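PDB 3W5M: alpha-L-rhamnosidase from Streptomyces avermitilis, which hydrolyses terminal non-reducing alpha-L-rhamnose residues from alpha-L-rhamnosides, among them citrus flavonoids and the arabinogalactan-protein gum arabic. Local coordinates for residues Y551-K554 and E558-Y561; K443-A446 and G452-D455; A373-P378 and E562-F567; S425-S430 and E437-R442; K490-E493 and F499-D502. One frame throughout, in Å; residues are numbered along the deposited sequence.

Contact 1: Y551-K554 and E558-Y561; sequences YTLK and EETY
The carboxylate of E559 reaches across to the hydroxyl of Y551, whose OH donates to OE1 over a very short 2.5 Å. OE1 accepts a second hydrogen bond, from K554 N at 3.0 Å, on the syn side and 24° out of the carboxylate plane. The acid thus bridges a strand residue and the start of the following turn, meeting the Y551 ring at its edge, with the two planes 69° apart. Its other oxygen, OE2, accepts from the backbone N of Q556, and CB of L553 packs 3.6 Å from that same OE2. Two donors on OE1 and one on OE2 satisfy this buried carboxylate and would be expected to help it stay ionised.

The tight apolar part is the pair of tyrosines. Y561 sets its CB over one face of the Y551 ring, a CH-pi contact of 3.7 Å from CB to the ring centroid; with CG anti to the backbone N (chi1 171°), its own ring then runs past that of Y551. The rings are near parallel but slid apart, centroids 5.0 Å from each other, so they barely overlap. Y561 OH is held by E437 beyond the contact.

The looser side is that of K554, partly exposed: of its side chain, CG comes to 3.7 Å from E559 OE1, while NZ runs on to a salt bridge with E444. T560, on the exposed side, points away from Y551-K554. Strands 548-552 and 559-561 are not paired directly; their inward side chains meet as in the interior of a beta-sandwich, consistent with the concanavalin-like domain of family 78 rhamnosidases.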
loop_
_atom_site.group_PDB
_atom_site.type_symbol
_atom_site.label_atom_id
_atom_site.label_comp_id
_atom_site.label_asym_id
_atom_site.label_seq_id
_atom_site.Cartn_x
_atom_site.Cartn_y
_atom_site.Cartn_z
ATOM N N TYR A 551 20.998 12.299 -5.093
ATOM C CA TYR A 551 21.846 12.457 -3.928
ATOM C C TYR A 551 23.085 13.259 -4.295
ATOM O O TYR A 551 23.773 12.902 -5.225
ATOM C CB TYR A 551 22.308 11.089 -3.407
ATOM C CG TYR A 551 23.261 11.153 -2.224
ATOM C CD1 TYR A 551 22.802 11.499 -0.943
ATOM C CD2 TYR A 551 24.622 10.871 -2.380
ATOM C CE1 TYR A 551 23.665 11.564 0.140
ATOM C CE2 TYR A 551 25.502 10.920 -1.289
ATOM C CZ TYR A 551 25.022 11.260 -0.033
ATOM O OH TYR A 551 25.865 11.336 1.053
ATOM N N THR A 552 23.358 14.323 -3.544
ATOM C CA THR A 552 24.541 15.156 -3.778
ATOM C C THR A 552 25.535 14.878 -2.655
ATOM O O THR A 552 25.195 14.962 -1.494
ATOM C CB THR A 552 24.176 16.651 -3.836
ATOM O OG1 THR A 552 23.267 16.856 -4.907
ATOM C CG2 THR A 552 25.423 17.513 -4.105
ATOM N N LEU A 553 26.767 14.535 -3.017
ATOM C CA LEU A 553 27.775 14.087 -2.050
ATOM C C LEU A 553 28.342 15.201 -1.176
ATOM O O LEU A 553 28.428 16.348 -1.618
ATOM C CB LEU A 553 28.932 13.432 -2.800
ATOM C CG LEU A 553 28.758 11.954 -3.171
ATOM C CD1 LEU A 553 27.668 11.759 -4.220
ATOM C CD2 LEU A 553 30.087 11.392 -3.696
ATOM N N LYS A 554 28.723 14.837 0.050
ATOM C CA LYS A 554 29.451 15.762 0.949
ATOM C C LYS A 554 30.987 15.570 0.885
ATOM O O LYS A 554 31.727 16.309 1.526
ATOM C CB LYS A 554 28.936 15.686 2.389
ATOM C CG LYS A 554 29.174 14.351 3.087
ATOM C CD LYS A 554 28.559 14.288 4.471
ATOM C CE LYS A 554 28.406 12.846 4.903
ATOM N NZ LYS A 554 27.930 12.781 6.307
ATOM N N GLU A 558 33.131 6.664 2.335
ATOM C CA GLU A 558 32.131 5.838 1.650
ATOM C C GLU A 558 30.730 6.235 2.138
ATOM O O GLU A 558 30.185 5.630 3.082
ATOM C CB GLU A 558 32.389 4.342 1.860
ATOM C CG GLU A 558 31.615 3.429 0.920
ATOM C CD GLU A 558 32.008 1.967 1.056
ATOM O OE1 GLU A 558 33.223 1.648 1.042
ATOM O OE2 GLU A 558 31.092 1.122 1.169
ATOM N N GLU A 559 30.153 7.239 1.472
ATOM C CA GLU A 559 28.849 7.789 1.850
ATOM C C GLU A 559 27.713 6.780 1.714
ATOM O O GLU A 559 27.792 5.874 0.895
ATOM C CB GLU A 559 28.568 9.053 1.057
ATOM C CG GLU A 559 29.558 10.152 1.419
ATOM C CD GLU A 559 29.379 11.434 0.629
ATOM O OE1 GLU A 559 28.221 11.896 0.447
ATOM O OE2 GLU A 559 30.397 12.008 0.194
ATOM N N THR A 560 26.683 6.919 2.552
ATOM C CA THR A 560 25.543 5.991 2.522
ATOM C C THR A 560 24.314 6.840 2.383
ATOM O O THR A 560 24.127 7.725 3.207
ATOM C CB THR A 560 25.407 5.184 3.824
ATOM O OG1 THR A 560 26.565 4.363 4.004
ATOM C CG2 THR A 560 24.153 4.290 3.792
ATOM N N TYR A 561 23.499 6.595 1.352
ATOM C CA TYR A 561 22.238 7.337 1.211
ATOM C C TYR A 561 21.071 6.351 1.227
ATOM O O TYR A 561 21.063 5.380 0.448
ATOM C CB TYR A 561 22.222 8.181 -0.070
ATOM C CG TYR A 561 20.845 8.778 -0.336
ATOM C CD1 TYR A 561 20.224 9.624 0.607
ATOM C CD2 TYR A 561 20.158 8.467 -1.503
ATOM C CE1 TYR A 561 18.948 10.133 0.373
ATOM C CE2 TYR A 561 18.883 8.978 -1.749
ATOM C CZ TYR A 561 18.295 9.810 -0.813
ATOM O OH TYR A 561 17.017 10.321 -1.078
#

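Contact 2: K443-A446 and G452-D455; sequences KETA and GFDD
F453 meets T445 and the carbonyl of A446 in this small surface contact, which buries about 100 Å² in all and contains no hydrogen bond between the two segments.

Carbonyl-to-ring contacts come first. The O atom of A446 lies at the edge of the F453 ring, close to its plane, 3.4 Å from CE1 and 3.6 Å from CD1 of F453. Such an approach sets the partly positive C-H rim of the phenyl against the oxygen. T445 O stands obliquely to the ring, 4.0 Å from F453 CE1.

The apolar share is slight: T445 CB sits 4.1 Å from F453 CZ. The phenylalanine gets there because its CG is anti to the backbone N (chi1 177°), which extends the ring from the 452-455 segment toward the other.

Polar anchoring is supplied from beyond the two segments. T445 OG1 bonds to Q304, while the backbone N atoms of G452 and F453 are held by the two carboxylate oxygens of E308. W458 meets the F453 ring at a steep angle, and W448 touches it too. The contact is a local closure within an irregular surface loop, the one between strands 436-440 and 459-463, with F453 reaching from one arm to the other.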
loop_
_atom_site.group_PDB
_atom_site.type_symbol
_atom_site.label_atom_id
_atom_site.label_comp_id
_atom_site.label_asym_id
_atom_site.label_seq_id
_atom_site.Cartn_x
_atom_site.Cartn_y
_atom_site.Cartn_z
ATOM N N LYS A 443 24.075 19.787 3.095
ATOM C CA LYS A 443 23.141 20.524 3.923
ATOM C C LYS A 443 22.843 19.798 5.233
ATOM O O LYS A 443 21.935 20.207 5.971
ATOM C CB LYS A 443 21.863 20.810 3.143
ATOM C CG LYS A 443 22.033 21.820 2.024
ATOM C CD LYS A 443 20.750 21.983 1.224
ATOM C CE LYS A 443 20.889 23.124 0.212
ATOM N NZ LYS A 443 19.793 23.236 -0.819
ATOM N N GLU A 444 23.585 18.733 5.522
ATOM C CA GLU A 444 23.481 18.052 6.805
ATOM C C GLU A 444 23.856 18.994 7.961
ATOM O O GLU A 444 24.708 19.868 7.814
ATOM C CB GLU A 444 24.338 16.788 6.838
ATOM C CG GLU A 444 23.656 15.611 6.142
ATOM C CD GLU A 444 24.558 14.406 5.937
ATOM O OE1 GLU A 444 25.718 14.426 6.433
ATOM O OE2 GLU A 444 24.101 13.439 5.281
ATOM N N THR A 445 23.196 18.810 9.098
ATOM C CA THR A 445 23.489 19.604 10.293
ATOM C C THR A 445 23.938 18.607 11.348
ATOM O O THR A 445 23.163 18.150 12.190
ATOM C CB THR A 445 22.255 20.442 10.736
ATOM O OG1 THR A 445 21.150 19.553 10.934
ATOM C CG2 THR A 445 21.877 21.428 9.671
ATOM N N ALA A 446 25.221 18.249 11.300
ATOM C CA ALA A 446 25.729 17.213 12.182
ATOM C C ALA A 446 25.442 17.485 13.656
ATOM O O ALA A 446 25.701 18.593 14.167
ATOM C CB ALA A 446 27.233 17.018 11.956
ATOM N N GLY A 452 23.210 19.471 23.284
ATOM C CA GLY A 452 24.419 20.282 23.154
ATOM C C GLY A 452 24.604 20.875 21.763
ATOM O O GLY A 452 25.670 21.391 21.444
ATOM N N PHE A 453 23.572 20.788 20.924
ATOM C CA PHE A 453 23.628 21.294 19.542
ATOM C C PHE A 453 23.314 22.786 19.463
ATOM O O PHE A 453 22.418 23.279 20.125
ATOM C CB PHE A 453 22.681 20.465 18.627
ATOM C CG PHE A 453 22.618 20.943 17.202
ATOM C CD1 PHE A 453 23.600 20.576 16.281
ATOM C CD2 PHE A 453 21.567 21.746 16.770
ATOM C CE1 PHE A 453 23.545 21.032 14.965
ATOM C CE2 PHE A 453 21.496 22.207 15.452
ATOM C CZ PHE A 453 22.492 21.853 14.544
ATOM N N ASP A 454 24.063 23.515 18.646
ATOM C CA ASP A 454 23.838 24.948 18.496
ATOM C C ASP A 454 22.777 25.230 17.434
ATOM O O ASP A 454 23.103 25.269 16.238
ATOM C CB ASP A 454 25.169 25.652 18.144
ATOM C CG ASP A 454 25.016 27.165 17.943
ATOM O OD1 ASP A 454 23.935 27.739 18.191
ATOM O OD2 ASP A 454 26.005 27.794 17.518
ATOM N N ASP A 455 21.522 25.430 17.864
ATOM C CA ASP A 455 20.419 25.750 16.949
ATOM C C ASP A 455 19.931 27.214 16.980
ATOM O O ASP A 455 18.783 27.507 16.624
ATOM C CB ASP A 455 19.235 24.758 17.129
ATOM C CG ASP A 455 18.558 24.837 18.514
ATOM O OD1 ASP A 455 18.951 25.698 19.343
ATOM O OD2 ASP A 455 17.606 24.031 18.763
#

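Contact 3: A373-P378 and E562-F567; sequences AAYVAP and EPRFTF
A377 CB rests on one face of the F565 ring, 3.8 Å from its centroid and 23° off the ring normal, in a CH-pi contact. The opposite face carries CB of R564, so the phenyl is sandwiched between a methyl of the strand and the preceding residue of its own segment. Y375 meets the same ring at its edge: its CB lies 3.5 Å from F565 CZ, and the two side chains cross at about a right angle.

R564 makes the third first-shell contact. Its chain is extended from CG to NE, which carries the guanidinium across the tyrosine, so that Y375 CE2 sits over the centre of its face, 3.7 Å from R564 CZ, with the planes 41° apart. A water lies 2.6 Å from Y375 OH and is reached by a weak bond from R564 NH1.

Farther out, E330 forms a salt bridge with R564 NE, and Q304 NE2 donates to Y375 OH. E437 OE1 accepts from both R564 N and F565 N, fixing the loop that presents these side chains.

An apolar ring contact thus joins strand 368-377 to the loop after strand 559-561, beside a charge held by E330, so the join probably needs no polar bond of its own beyond the water.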
loop_
_atom_site.group_PDB
_atom_site.type_symbol
_atom_site.label_atom_id
_atom_site.label_comp_id
_atom_site.label_asym_id
_atom_site.label_seq_id
_atom_site.Cartn_x
_atom_site.Cartn_y
_atom_site.Cartn_z
ATOM N N ALA A 373 13.922 14.905 18.265
ATOM C CA ALA A 373 14.053 15.515 16.956
ATOM C C ALA A 373 13.220 14.730 15.956
ATOM O O ALA A 373 12.984 13.554 16.175
ATOM C CB ALA A 373 15.490 15.486 16.524
ATOM N N ALA A 374 12.797 15.376 14.872
ATOM C CA ALA A 374 12.065 14.622 13.826
ATOM C C ALA A 374 12.246 15.240 12.453
ATOM O O ALA A 374 12.369 16.448 12.337
ATOM C CB ALA A 374 10.569 14.494 14.177
ATOM N N TYR A 375 12.246 14.396 11.412
ATOM C CA TYR A 375 12.006 14.839 10.054
ATOM C C TYR A 375 10.503 14.802 9.869
ATOM O O TYR A 375 9.860 13.888 10.379
ATOM C CB TYR A 375 12.586 13.869 9.043
ATOM C CG TYR A 375 14.085 14.013 8.892
ATOM C CD1 TYR A 375 14.622 15.126 8.241
ATOM C CD2 TYR A 375 14.944 13.031 9.358
ATOM C CE1 TYR A 375 15.997 15.279 8.102
ATOM C CE2 TYR A 375 16.334 13.170 9.219
ATOM C CZ TYR A 375 16.840 14.301 8.585
ATOM O OH TYR A 375 18.215 14.513 8.429
ATOM N N VAL A 376 9.988 15.802 9.174
ATOM C CA VAL A 376 8.542 15.895 8.867
ATOM C C VAL A 376 8.342 16.162 7.372
ATOM O O VAL A 376 8.775 17.200 6.877
ATOM C CB VAL A 376 7.875 17.030 9.671
ATOM C CG1 VAL A 376 6.359 17.015 9.373
ATOM C CG2 VAL A 376 8.166 16.855 11.139
ATOM N N ALA A 377 7.668 15.245 6.654
ATOM C CA ALA A 377 7.559 15.312 5.180
ATOM C C ALA A 377 6.105 15.340 4.720
ATOM O O ALA A 377 5.239 14.990 5.490
ATOM C CB ALA A 377 8.223 14.068 4.547
ATOM N N PRO A 378 5.851 15.696 3.447
ATOM C CA PRO A 378 4.450 15.774 2.924
ATOM C C PRO A 378 3.639 14.479 2.867
ATOM O O PRO A 378 2.446 14.518 3.196
ATOM C CB PRO A 378 4.634 16.350 1.506
ATOM C CG PRO A 378 5.991 17.019 1.545
ATOM C CD PRO A 378 6.823 16.151 2.431
ATOM N N GLU A 562 20.094 6.599 2.107
ATOM C CA GLU A 562 18.907 5.750 2.179
ATOM C C GLU A 562 17.691 6.666 2.207
ATOM O O GLU A 562 17.478 7.340 3.202
ATOM C CB GLU A 562 18.949 4.899 3.444
ATOM C CG GLU A 562 19.872 3.682 3.304
ATOM C CD GLU A 562 20.124 2.966 4.611
ATOM O OE1 GLU A 562 20.222 3.636 5.662
ATOM O OE2 GLU A 562 20.233 1.728 4.600
ATOM N N PRO A 563 16.896 6.698 1.136
ATOM C CA PRO A 563 15.700 7.578 1.181
ATOM C C PRO A 563 14.770 7.260 2.359
ATOM O O PRO A 563 14.747 6.115 2.855
ATOM C CB PRO A 563 15.002 7.286 -0.152
ATOM C CG PRO A 563 16.107 6.788 -1.048
ATOM C CD PRO A 563 17.006 5.985 -0.154
ATOM N N ARG A 564 13.998 8.247 2.810
ATOM C CA ARG A 564 13.081 8.009 3.940
ATOM C C ARG A 564 11.601 8.229 3.567
ATOM O O ARG A 564 10.723 7.606 4.148
ATOM C CB ARG A 564 13.400 8.939 5.117
ATOM C CG ARG A 564 14.643 8.604 5.915
ATOM C CD ARG A 564 15.112 9.882 6.619
ATOM N NE ARG A 564 16.186 9.696 7.613
ATOM C CZ ARG A 564 17.443 10.104 7.430
ATOM N NH1 ARG A 564 17.805 10.670 6.282
ATOM N NH2 ARG A 564 18.358 9.912 8.393
ATOM N N PHE A 565 11.338 9.159 2.660
ATOM C CA PHE A 565 9.957 9.639 2.472
ATOM C C PHE A 565 9.426 9.442 1.073
ATOM O O PHE A 565 8.624 10.255 0.534
ATOM C CB PHE A 565 9.865 11.094 2.939
ATOM C CG PHE A 565 10.275 11.260 4.367
ATOM C CD1 PHE A 565 9.529 10.645 5.377
ATOM C CD2 PHE A 565 11.417 11.995 4.712
ATOM C CE1 PHE A 565 9.889 10.767 6.704
ATOM C CE2 PHE A 565 11.763 12.140 6.047
ATOM C CZ PHE A 565 11.013 11.520 7.042
ATOM N N THR A 566 9.887 8.360 0.464
ATOM C CA THR A 566 9.395 8.003 -0.877
ATOM C C THR A 566 9.428 6.486 -0.956
ATOM O O THR A 566 10.010 5.840 -0.101
ATOM C CB THR A 566 10.256 8.619 -2.013
ATOM O OG1 THR A 566 9.616 8.354 -3.258
ATOM C CG2 THR A 566 11.634 7.984 -2.041
ATOM N N PHE A 567 8.765 5.919 -1.959
ATOM C CA PHE A 567 8.950 4.499 -2.281
ATOM C C PHE A 567 8.677 4.279 -3.741
ATOM O O PHE A 567 7.954 5.067 -4.346
ATOM C CB PHE A 567 8.101 3.549 -1.407
ATOM C CG PHE A 567 6.619 3.584 -1.684
ATOM C CD1 PHE A 567 5.779 4.478 -0.988
ATOM C CD2 PHE A 567 6.037 2.651 -2.540
ATOM C CE1 PHE A 567 4.402 4.465 -1.227
ATOM C CE2 PHE A 567 4.665 2.653 -2.793
ATOM C CZ PHE A 567 3.853 3.545 -2.112
HETATM O O HOH W 1 19.967 12.955 7.330
#

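Contact 4: S425-S430 and E437-R442; sequences SGPIVS and ETYDAR
The Y439 ring has P427 over one face: CB of P427 stands 3.7 Å from the ring centroid, 17° off the normal, and P427 CG lies 3.5 Å from Y439 CZ. The two side chains lie side by side, pointing the same way. A441 CB is at the ring edge, in plane, and I428 CG1 approaches obliquely. Y439 OH continues to E444, and Y561 meets the ring from beyond the contact.

I428 and Y439 belong to the antiparallel beta hairpin of strands 428-432 and 436-440, with P427 leading into it. A classic beta bulge interrupts the hairpin, V429 and S430 both facing T438. T438 O receives weak bonds from both V429 N and S430 N. Firmer bonds are T438 N to S430 O, within the bulge, and D440 N to P427 O, both at 2.9 Å.

I428 lies on the same side of the sheet as Y439, and its CG2 packs 3.6 Å from E437 CG. The E437 carboxylate is engaged beyond the hairpin, by Y561 OH on OE2 and by R564 N and F565 N on OE1.

At the far end D440 forms an Asx turn, its OD1 accepting from R442 N above the carboxylate plane. The guanidinium grips the acid side-on in a salt bridge: R442 NE uses the syn lone pair of D440 OD1, while R442 NH2 reaches D440 OD2 at 2.9 Å.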
loop_
_atom_site.group_PDB
_atom_site.type_symbol
_atom_site.label_atom_id
_atom_site.label_comp_id
_atom_site.label_asym_id
_atom_site.label_seq_id
_atom_site.Cartn_x
_atom_site.Cartn_y
_atom_site.Cartn_z
ATOM N N SER A 425 15.930 23.626 7.393
ATOM C CA SER A 425 15.710 22.869 6.147
ATOM C C SER A 425 16.446 21.524 6.147
ATOM O O SER A 425 15.866 20.505 5.773
ATOM C CB SER A 425 16.065 23.726 4.924
ATOM O OG SER A 425 17.327 24.333 5.111
ATOM N N GLY A 426 17.706 21.500 6.590
ATOM C CA GLY A 426 18.464 20.236 6.576
ATOM C C GLY A 426 18.691 19.710 5.152
ATOM O O GLY A 426 18.528 20.451 4.213
ATOM N N PRO A 427 19.038 18.415 5.001
ATOM C CA PRO A 427 19.460 17.923 3.688
ATOM C C PRO A 427 18.338 17.426 2.759
ATOM O O PRO A 427 18.561 17.266 1.549
ATOM C CB PRO A 427 20.358 16.750 4.047
ATOM C CG PRO A 427 19.849 16.236 5.339
ATOM C CD PRO A 427 19.207 17.403 6.056
ATOM N N ILE A 428 17.153 17.153 3.304
ATOM C CA ILE A 428 16.112 16.592 2.424
ATOM C C ILE A 428 15.329 17.698 1.727
ATOM O O ILE A 428 14.318 18.204 2.251
ATOM C CB ILE A 428 15.173 15.615 3.172
ATOM C CG1 ILE A 428 16.002 14.710 4.064
ATOM C CG2 ILE A 428 14.381 14.817 2.137
ATOM C CD1 ILE A 428 15.253 13.682 4.904
ATOM N N VAL A 429 15.806 18.052 0.531
ATOM C CA VAL A 429 15.335 19.194 -0.243
ATOM C C VAL A 429 13.925 18.957 -0.764
ATOM O O VAL A 429 13.073 19.861 -0.771
ATOM C CB VAL A 429 16.312 19.435 -1.425
ATOM C CG1 VAL A 429 15.845 20.572 -2.305
ATOM C CG2 VAL A 429 17.716 19.722 -0.871
ATOM N N SER A 430 13.658 17.730 -1.173
ATOM C CA SER A 430 12.348 17.404 -1.698
ATOM C C SER A 430 12.032 15.953 -1.351
ATOM O O SER A 430 12.910 15.093 -1.386
ATOM C CB SER A 430 12.363 17.604 -3.206
ATOM O OG SER A 430 11.061 17.457 -3.708
ATOM N N GLU A 437 12.894 11.387 -3.820
ATOM C CA GLU A 437 13.468 12.224 -2.791
ATOM C C GLU A 437 14.779 12.807 -3.314
ATOM O O GLU A 437 15.501 12.126 -4.032
ATOM C CB GLU A 437 13.701 11.359 -1.532
ATOM C CG GLU A 437 14.152 12.142 -0.296
ATOM C CD GLU A 437 14.496 11.239 0.889
ATOM O OE1 GLU A 437 13.565 10.739 1.541
ATOM O OE2 GLU A 437 15.700 11.070 1.188
ATOM N N THR A 438 15.069 14.041 -2.935
ATOM C CA THR A 438 16.275 14.752 -3.354
ATOM C C THR A 438 16.963 15.113 -2.061
ATOM O O THR A 438 16.358 15.710 -1.179
ATOM C CB THR A 438 15.898 15.989 -4.196
ATOM O OG1 THR A 438 15.176 15.558 -5.354
ATOM C CG2 THR A 438 17.146 16.770 -4.648
ATOM N N TYR A 439 18.237 14.730 -1.927
ATOM C CA TYR A 439 18.945 14.857 -0.675
ATOM C C TYR A 439 20.305 15.468 -1.000
ATOM O O TYR A 439 20.997 14.961 -1.882
ATOM C CB TYR A 439 19.187 13.465 -0.082
ATOM C CG TYR A 439 19.809 13.399 1.313
ATOM C CD1 TYR A 439 21.182 13.604 1.511
ATOM C CD2 TYR A 439 19.012 13.090 2.449
ATOM C CE1 TYR A 439 21.746 13.506 2.768
ATOM C CE2 TYR A 439 19.575 12.987 3.719
ATOM C CZ TYR A 439 20.951 13.209 3.866
ATOM O OH TYR A 439 21.539 13.160 5.108
ATOM N N ASP A 440 20.671 16.530 -0.298
ATOM C CA ASP A 440 21.987 17.171 -0.473
ATOM C C ASP A 440 22.777 17.027 0.840
ATOM O O ASP A 440 22.465 17.657 1.860
ATOM C CB ASP A 440 21.770 18.622 -0.917
ATOM C CG ASP A 440 23.086 19.374 -1.263
ATOM O OD1 ASP A 440 24.193 18.857 -0.985
ATOM O OD2 ASP A 440 22.965 20.498 -1.798
ATOM N N ALA A 441 23.798 16.168 0.832
ATOM C CA ALA A 441 24.523 15.816 2.063
ATOM C C ALA A 441 25.322 16.999 2.593
ATOM O O ALA A 441 25.715 17.022 3.762
ATOM C CB ALA A 441 25.427 14.583 1.851
ATOM N N ARG A 442 25.523 17.992 1.742
ATOM C CA ARG A 442 26.219 19.209 2.175
ATOM C C ARG A 442 25.384 20.021 3.136
ATOM O O ARG A 442 25.917 20.824 3.904
ATOM C CB ARG A 442 26.579 20.049 0.987
ATOM C CG ARG A 442 27.687 19.388 0.153
ATOM C CD ARG A 442 27.883 20.126 -1.144
ATOM N NE ARG A 442 26.615 20.317 -1.816
ATOM C CZ ARG A 442 26.470 20.982 -2.942
ATOM N NH1 ARG A 442 27.522 21.527 -3.529
ATOM N NH2 ARG A 442 25.274 21.109 -3.487
#

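Contact 5: K490-E493 and F499-D502; sequences KVTE and FVLD
Three backbone hydrogen bonds join residues 490-493 to 499-502 as an antiparallel ladder. T492 and V500 form a hydrogen-bonded pair, T492 N donating to V500 O and V500 N to T492 O, each at 2.9 Å; D502 N adds a bond to K490 O. A water 2.7 Å from V500 O donates to it, giving that carbonyl a second donor beside T492 N.

Apolar contacts cluster on the face of V491 and L501, a non-hydrogen-bonded pair whose side chains run side by side with V491 CG2 3.7 Å from L501 CG. V491 CG1 also nears the F499 ring.

Flat groups meet at the hairpin end. E493 is fully extended, CG anti to the backbone N (chi1 -176°), and lays its chain along F499; its CG stands over the ring face, 4.3 Å from the centroid, with carboxylate and ring planes 30° apart. OE2 of E493 is tied to G497 N in the turn.

Charge is loosely matched at the other end, where K490 NZ stays 4.7 Å from D502 OD2; D502 OD1 is engaged by R571 and G504 N.

Strand 498-503 is central here, flanked by strand 480-493 on one side and by strand 572-576 on the other, with backbone hydrogen bonds from L501 to V573 and from F499 to V575.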
loop_
_atom_site.group_PDB
_atom_site.type_symbol
_atom_site.label_atom_id
_atom_site.label_comp_id
_atom_site.label_asym_id
_atom_site.label_seq_id
_atom_site.Cartn_x
_atom_site.Cartn_y
_atom_site.Cartn_z
ATOM N N LYS A 490 23.618 -7.859 -10.755
ATOM C CA LYS A 490 24.534 -7.500 -11.843
ATOM C C LYS A 490 24.424 -6.021 -12.205
ATOM O O LYS A 490 23.409 -5.361 -11.929
ATOM C CB LYS A 490 24.284 -8.342 -13.099
ATOM C CG LYS A 490 22.976 -8.040 -13.798
ATOM C CD LYS A 490 23.002 -8.557 -15.224
ATOM C CE LYS A 490 21.593 -8.584 -15.772
ATOM N NZ LYS A 490 21.523 -8.874 -17.229
ATOM N N VAL A 491 25.481 -5.528 -12.843
ATOM C CA VAL A 491 25.601 -4.155 -13.307
ATOM C C VAL A 491 25.846 -4.207 -14.809
ATOM O O VAL A 491 26.737 -4.927 -15.277
ATOM C CB VAL A 491 26.796 -3.453 -12.614
ATOM C CG1 VAL A 491 26.954 -2.019 -13.101
ATOM C CG2 VAL A 491 26.623 -3.475 -11.111
ATOM N N THR A 492 25.037 -3.490 -15.575
ATOM C CA THR A 492 25.302 -3.319 -16.993
ATOM C C THR A 492 25.537 -1.833 -17.268
ATOM O O THR A 492 25.211 -0.982 -16.443
ATOM C CB THR A 492 24.162 -3.850 -17.899
ATOM O OG1 THR A 492 22.964 -3.096 -17.686
ATOM C CG2 THR A 492 23.881 -5.300 -17.634
ATOM N N GLU A 493 26.125 -1.531 -18.419
ATOM C CA GLU A 493 26.291 -0.158 -18.873
ATOM C C GLU A 493 25.797 -0.079 -20.307
ATOM O O GLU A 493 26.609 -0.178 -21.243
ATOM C CB GLU A 493 27.768 0.271 -18.766
ATOM C CG GLU A 493 28.000 1.735 -19.136
ATOM C CD GLU A 493 29.472 2.184 -19.060
ATOM O OE1 GLU A 493 30.371 1.368 -18.726
ATOM O OE2 GLU A 493 29.726 3.382 -19.336
ATOM N N PHE A 499 24.390 3.406 -15.971
ATOM C CA PHE A 499 24.492 2.047 -15.463
ATOM C C PHE A 499 23.122 1.550 -15.037
ATOM O O PHE A 499 22.302 2.334 -14.537
ATOM C CB PHE A 499 25.469 1.979 -14.288
ATOM C CG PHE A 499 26.872 2.404 -14.649
ATOM C CD1 PHE A 499 27.219 3.759 -14.675
ATOM C CD2 PHE A 499 27.833 1.455 -14.998
ATOM C CE1 PHE A 499 28.503 4.160 -15.024
ATOM C CE2 PHE A 499 29.124 1.845 -15.344
ATOM C CZ PHE A 499 29.458 3.201 -15.362
ATOM N N VAL A 500 22.869 0.266 -15.270
ATOM C CA VAL A 500 21.595 -0.351 -14.898
ATOM C C VAL A 500 21.909 -1.530 -13.990
ATOM O O VAL A 500 22.693 -2.415 -14.355
ATOM C CB VAL A 500 20.761 -0.773 -16.133
ATOM C CG1 VAL A 500 19.495 -1.495 -15.684
ATOM C CG2 VAL A 500 20.404 0.427 -17.000
ATOM N N LEU A 501 21.346 -1.522 -12.779
ATOM C CA LEU A 501 21.609 -2.581 -11.821
ATOM C C LEU A 501 20.329 -3.381 -11.639
ATOM O O LEU A 501 19.249 -2.801 -11.446
ATOM C CB LEU A 501 22.134 -2.034 -10.482
ATOM C CG LEU A 501 23.570 -1.475 -10.421
ATOM C CD1 LEU A 501 23.666 -0.113 -11.081
ATOM C CD2 LEU A 501 24.132 -1.438 -9.006
ATOM N N ASP A 502 20.461 -4.697 -11.747
ATOM C CA ASP A 502 19.339 -5.631 -11.692
ATOM C C ASP A 502 19.290 -6.266 -10.324
ATOM O O ASP A 502 20.251 -6.895 -9.888
ATOM C CB ASP A 502 19.520 -6.714 -12.742
ATOM C CG ASP A 502 18.355 -7.692 -12.807
ATOM O OD1 ASP A 502 17.374 -7.584 -12.043
ATOM O OD2 ASP A 502 18.411 -8.577 -13.685
HETATM O O HOH W 2 21.890 -4.922 -14.970
#

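Contacts 1, 4 and 5 share one mixed sheet. Contact 4 lies at its 428-432 end, and strand 436-440 adjoins strand 548-552 of contact 1; contact 5 is farther across, its centre about 26 Å from that of contact 4. Along the chain, contacts 4, 2, 5 and 1 close in that order, all between the two segments of contact 3. Contacts 3 and 4 have centres about 10 Å apart and meet through E437. Contact 2, about 18 Å from contact 1 between centres, is tied to it by E444 and K554. The hairpin of contact 4 thus extends the sheet that holds the concanavalin-like strands, which probably ties these parts of the multidomain enzyme together.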